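Local structure of SPbeta prophage-derived aminoglycoside N(3')-acetyltransferase-like protein YokD (Bacillus subtilis, 2NYG) at residues T32-S37 and T65-S70. The protein is of unconfirmed function but binds coenzyme A and belongs to the antibiotic N-acetyltransferase family, so it may contribute to antibiotic resistance. Residues are numbered along the deposited sequence; the frame is centred on the assembly and turned at random.
Sequences TVLVHS and TIVMPS. With COA (coenzyme A), chain G.
The coenzyme A pocket includes His36, which meets Pro69 where two parallel strands, 32-37 and 65-69, begin to part. Three backbone hydrogen bonds join them: Val33 N to Thr65 O (2.9 Å), Val67 N to Val33 O (3.0 Å) and Val35 N to Val67 O (2.9 Å). The ladder ends there because proline has no N-H to offer; instead Pro69 CD lies 3.4 Å from Val35 O. Helix 48-60 connects the two strands in sequence, making a beta-alpha-beta unit at the middle of the mixed sheet, flanked by strands 170-174 and 135-139. Thr32 and Thr65 lie side by side on one face, their beta-branched side chains well suited to extended backbone; Thr65 OG1 is hydrogen-bonded to His141 N. On that face Leu34 has CG anti to its backbone N (chi1 -175°), and CD1 reaches Val67 CG1 at 3.5 Å. The other face carries Val33 CG1 against Ile66 CG2 (4.2 Å) and Val35 CB against Met68 CG (4.1 Å), apolar groups fit for burial; helix 114-119 covers Ile66 and Met68, and Leu172 meets Val33. The His36 ring lies oblique, its ND1 3.8 Å from Pro69 CG, while the pantetheine carbon C6P approaches the imidazole edge near its plane.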
ATOM      1  N   THR A  32       6.717 -20.616 -11.725  1.00 29.75           N
ATOM      2  CA  THR A  32       5.522 -19.931 -11.243  1.00 27.85           C
ATOM      3  C   THR A  32       5.579 -20.141  -9.750  1.00 28.18           C
ATOM      4  O   THR A  32       5.664 -21.282  -9.298  1.00 28.06           O
ATOM      5  CB  THR A  32       4.238 -20.543 -11.772  1.00 27.82           C
ATOM      6  OG1 THR A  32       4.191 -20.367 -13.188  1.00 29.53           O
ATOM      7  CG2 THR A  32       3.037 -19.850 -11.154  1.00 28.97           C
ATOM      8  N   VAL A  33       5.544 -19.061  -8.980  1.00 27.04           N
ATOM      9  CA  VAL A  33       5.659 -19.209  -7.540  1.00 25.54           C
ATOM     10  C   VAL A  33       4.721 -18.362  -6.684  1.00 27.84           C
ATOM     11  O   VAL A  33       4.561 -17.159  -6.897  1.00 29.22           O
ATOM     12  CB  VAL A  33       7.139 -18.949  -7.107  1.00 25.02           C
ATOM     13  CG1 VAL A  33       7.562 -17.556  -7.506  1.00 23.47           C
ATOM     14  CG2 VAL A  33       7.304 -19.164  -5.622  1.00 25.58           C
ATOM     15  N   LEU A  34       4.101 -19.017  -5.712  1.00 28.48           N
ATOM     16  CA  LEU A  34       3.222 -18.344  -4.768  1.00 27.06           C
ATOM     17  C   LEU A  34       4.131 -17.898  -3.611  1.00 28.79           C
ATOM     18  O   LEU A  34       4.826 -18.724  -3.004  1.00 27.80           O
ATOM     19  CB  LEU A  34       2.153 -19.308  -4.252  1.00 26.88           C
ATOM     20  CG  LEU A  34       1.062 -18.736  -3.343  1.00 27.40           C
ATOM     21  CD1 LEU A  34       0.263 -17.675  -4.091  1.00 25.90           C
ATOM     22  CD2 LEU A  34       0.162 -19.867  -2.881  1.00 25.78           C
ATOM     23  N   VAL A  35       4.111 -16.598  -3.313  1.00 27.75           N
ATOM     24  CA  VAL A  35       4.954 -16.013  -2.271  1.00 27.20           C
ATOM     25  C   VAL A  35       4.244 -15.507  -1.016  1.00 28.95           C
ATOM     26  O   VAL A  35       3.200 -14.859  -1.082  1.00 30.76           O
ATOM     27  CB  VAL A  35       5.779 -14.817  -2.833  1.00 28.70           C
ATOM     28  CG1 VAL A  35       6.848 -14.393  -1.840  1.00 26.54           C
ATOM     29  CG2 VAL A  35       6.420 -15.194  -4.145  1.00 29.29           C
ATOM     30  N   HIS A  36       4.856 -15.791   0.127  1.00 26.94           N
ATOM     31  CA  HIS A  36       4.377 -15.370   1.429  1.00 25.89           C
ATOM     32  C   HIS A  36       5.609 -14.731   2.055  1.00 27.41           C
ATOM     33  O   HIS A  36       6.584 -15.403   2.385  1.00 28.15           O
ATOM     34  CB  HIS A  36       3.922 -16.584   2.200  1.00 25.77           C
ATOM     35  CG  HIS A  36       2.891 -17.389   1.477  1.00 25.95           C
ATOM     36  ND1 HIS A  36       1.588 -16.967   1.335  1.00 25.27           N
ATOM     37  CD2 HIS A  36       2.976 -18.576   0.835  1.00 24.43           C
ATOM     38  CE1 HIS A  36       0.915 -17.861   0.637  1.00 22.88           C
ATOM     39  NE2 HIS A  36       1.734 -18.846   0.322  1.00 25.06           N
ATOM     40  N   SER A  37       5.565 -13.419   2.217  1.00 27.50           N
ATOM     41  CA  SER A  37       6.723 -12.701   2.718  1.00 28.10           C
ATOM     42  C   SER A  37       6.610 -11.946   4.026  1.00 27.92           C
ATOM     43  O   SER A  37       5.547 -11.836   4.620  1.00 29.32           O
ATOM     44  CB  SER A  37       7.187 -11.725   1.635  1.00 27.99           C
ATOM     45  OG  SER A  37       6.079 -11.049   1.056  1.00 27.43           O
ATOM     46  N   THR A  65       5.984 -16.524 -13.455  1.00 38.46           N
ATOM     47  CA  THR A  65       4.754 -15.928 -12.952  1.00 36.66           C
ATOM     48  C   THR A  65       4.834 -15.851 -11.434  1.00 35.52           C
ATOM     49  O   THR A  65       5.116 -16.853 -10.797  1.00 36.21           O
ATOM     50  CB  THR A  65       3.503 -16.807 -13.343  1.00 36.27           C
ATOM     51  OG1 THR A  65       3.458 -17.016 -14.765  1.00 37.96           O
ATOM     52  CG2 THR A  65       2.220 -16.139 -12.919  1.00 35.93           C
ATOM     53  N   ILE A  66       4.622 -14.672 -10.852  1.00 32.76           N
ATOM     54  CA  ILE A  66       4.629 -14.571  -9.401  1.00 32.53           C
ATOM     55  C   ILE A  66       3.230 -14.240  -8.896  1.00 32.14           C
ATOM     56  O   ILE A  66       2.596 -13.283  -9.335  1.00 30.28           O
ATOM     57  CB  ILE A  66       5.641 -13.533  -8.860  1.00 33.31           C
ATOM     58  CG1 ILE A  66       5.252 -12.133  -9.259  1.00 36.20           C
ATOM     59  CG2 ILE A  66       7.019 -13.820  -9.405  1.00 36.13           C
ATOM     60  CD1 ILE A  66       6.321 -11.144  -8.906  1.00 39.85           C
ATOM     61  N   VAL A  67       2.752 -15.075  -7.981  1.00 31.08           N
ATOM     62  CA  VAL A  67       1.431 -14.919  -7.398  1.00 30.12           C
ATOM     63  C   VAL A  67       1.554 -14.663  -5.897  1.00 30.77           C
ATOM     64  O   VAL A  67       2.488 -15.141  -5.244  1.00 31.72           O
ATOM     65  CB  VAL A  67       0.561 -16.198  -7.616  1.00 29.68           C
ATOM     66  CG1 VAL A  67      -0.814 -16.003  -7.008  1.00 29.27           C
ATOM     67  CG2 VAL A  67       0.443 -16.517  -9.092  1.00 26.31           C
ATOM     68  N   MET A  68       0.614 -13.898  -5.358  1.00 28.56           N
ATOM     69  CA  MET A  68       0.612 -13.611  -3.943  1.00 28.04           C
ATOM     70  C   MET A  68      -0.817 -13.539  -3.487  1.00 28.01           C
ATOM     71  O   MET A  68      -1.697 -13.153  -4.247  1.00 27.80           O
ATOM     72  CB  MET A  68       1.281 -12.271  -3.641  1.00 29.08           C
ATOM     73  CG  MET A  68       2.761 -12.220  -3.896  1.00 31.02           C
ATOM     74  SD  MET A  68       3.488 -10.672  -3.336  1.00 32.79           S
ATOM     75  CE  MET A  68       4.871 -10.498  -4.441  1.00 32.37           C
ATOM     76  N   PRO A  69      -1.072 -13.912  -2.229  1.00 28.51           N
ATOM     77  CA  PRO A  69      -2.420 -13.870  -1.683  1.00 26.70           C
ATOM     78  C   PRO A  69      -2.657 -12.420  -1.307  1.00 27.25           C
ATOM     79  O   PRO A  69      -1.773 -11.775  -0.756  1.00 27.62           O
ATOM     80  CB  PRO A  69      -2.318 -14.799  -0.482  1.00 26.67           C
ATOM     81  CG  PRO A  69      -0.958 -14.524   0.011  1.00 30.02           C
ATOM     82  CD  PRO A  69      -0.129 -14.486  -1.252  1.00 28.34           C
ATOM     83  N   SER A  70      -3.830 -11.889  -1.623  1.00 29.83           N
ATOM     84  CA  SER A  70      -4.119 -10.492  -1.308  1.00 30.75           C
ATOM     85  C   SER A  70      -5.472 -10.336  -0.648  1.00 32.43           C
ATOM     86  O   SER A  70      -6.283  -9.505  -1.051  1.00 32.31           O
ATOM     87  CB  SER A  70      -4.068  -9.655  -2.580  1.00 30.66           C
ATOM     88  OG  SER A  70      -4.900 -10.213  -3.579  1.00 32.15           O
TER
HETATM   89  N1A COA G 301      13.983  -3.489   5.042  1.00 54.22           N
HETATM   90  C2A COA G 301      13.486  -4.350   6.029  1.00 51.57           C
HETATM   91  N3A COA G 301      12.341  -3.994   6.711  1.00 50.57           N
HETATM   92  C4A COA G 301      11.695  -2.808   6.432  1.00 51.38           C
HETATM   93  C5A COA G 301      12.156  -1.917   5.445  1.00 53.01           C
HETATM   94  C6A COA G 301      13.324  -2.264   4.746  1.00 53.88           C
HETATM   95  N6A COA G 301      13.812  -1.464   3.807  1.00 53.62           N
HETATM   96  N7A COA G 301      11.310  -0.845   5.402  1.00 52.73           N
HETATM   97  C8A COA G 301      10.334  -1.052   6.335  1.00 52.16           C
HETATM   98  N9A COA G 301      10.584  -2.283   6.976  1.00 52.08           N
HETATM   99  C1B COA G 301       9.841  -2.961   8.064  1.00 53.43           C
HETATM  100  C2B COA G 301       8.860  -2.099   8.911  1.00 55.92           C
HETATM  101  O2B COA G 301       9.504  -1.177   9.817  1.00 52.43           O
HETATM  102  C3B COA G 301       8.046  -3.157   9.631  1.00 57.72           C
HETATM  103  O3B COA G 301       8.839  -3.459  10.820  1.00 64.29           O
HETATM  104  P3B COA G 301       8.267  -3.500  12.350  1.00 68.04           P
HETATM  105  O7A COA G 301       6.743  -3.222  12.361  1.00 68.68           O
HETATM  106  O8A COA G 301       8.901  -2.394  13.160  1.00 68.49           O
HETATM  107  O9A COA G 301       8.606  -4.842  12.948  1.00 66.83           O
HETATM  108  C4B COA G 301       7.975  -4.340   8.626  1.00 55.95           C
HETATM  109  O4B COA G 301       9.076  -4.129   7.714  1.00 55.01           O
HETATM  110  C5B COA G 301       6.645  -4.415   7.802  1.00 51.41           C
HETATM  111  O5B COA G 301       6.773  -5.576   6.927  1.00 48.30           O
HETATM  112  P1A COA G 301       5.586  -6.622   6.818  1.00 44.27           P
HETATM  113  O1A COA G 301       5.943  -7.743   5.897  1.00 46.02           O
HETATM  114  O2A COA G 301       4.301  -5.919   6.358  1.00 46.50           O
HETATM  115  O3A COA G 301       5.408  -7.057   8.295  1.00 48.96           O
HETATM  116  P2A COA G 301       6.339  -8.080   9.109  1.00 50.55           P
HETATM  117  O4A COA G 301       6.893  -7.357  10.284  1.00 52.13           O
HETATM  118  O5A COA G 301       7.477  -8.667   8.280  1.00 51.41           O
HETATM  119  O6A COA G 301       5.207  -9.201   9.450  1.00 53.90           O
HETATM  120  CBP COA G 301       3.795 -10.919   8.235  1.00 54.49           C
HETATM  121  CCP COA G 301       5.182 -10.468   8.781  1.00 55.10           C
HETATM  122  CDP COA G 301       2.647 -10.240   9.021  1.00 51.86           C
HETATM  123  CEP COA G 301       3.773 -10.554   6.733  1.00 54.17           C
HETATM  124  CAP COA G 301       3.618 -12.445   8.548  1.00 53.93           C
HETATM  125  OAP COA G 301       4.785 -12.867   9.291  1.00 54.11           O
HETATM  126  C9P COA G 301       3.466 -13.366   7.313  1.00 54.29           C
HETATM  127  O9P COA G 301       4.426 -14.323   7.179  1.00 60.05           O
HETATM  128  N8P COA G 301       2.497 -13.287   6.364  1.00 53.64           N
HETATM  129  C7P COA G 301       2.548 -14.093   5.124  1.00 50.86           C
HETATM  130  C6P COA G 301       2.213 -13.386   3.803  1.00 53.75           C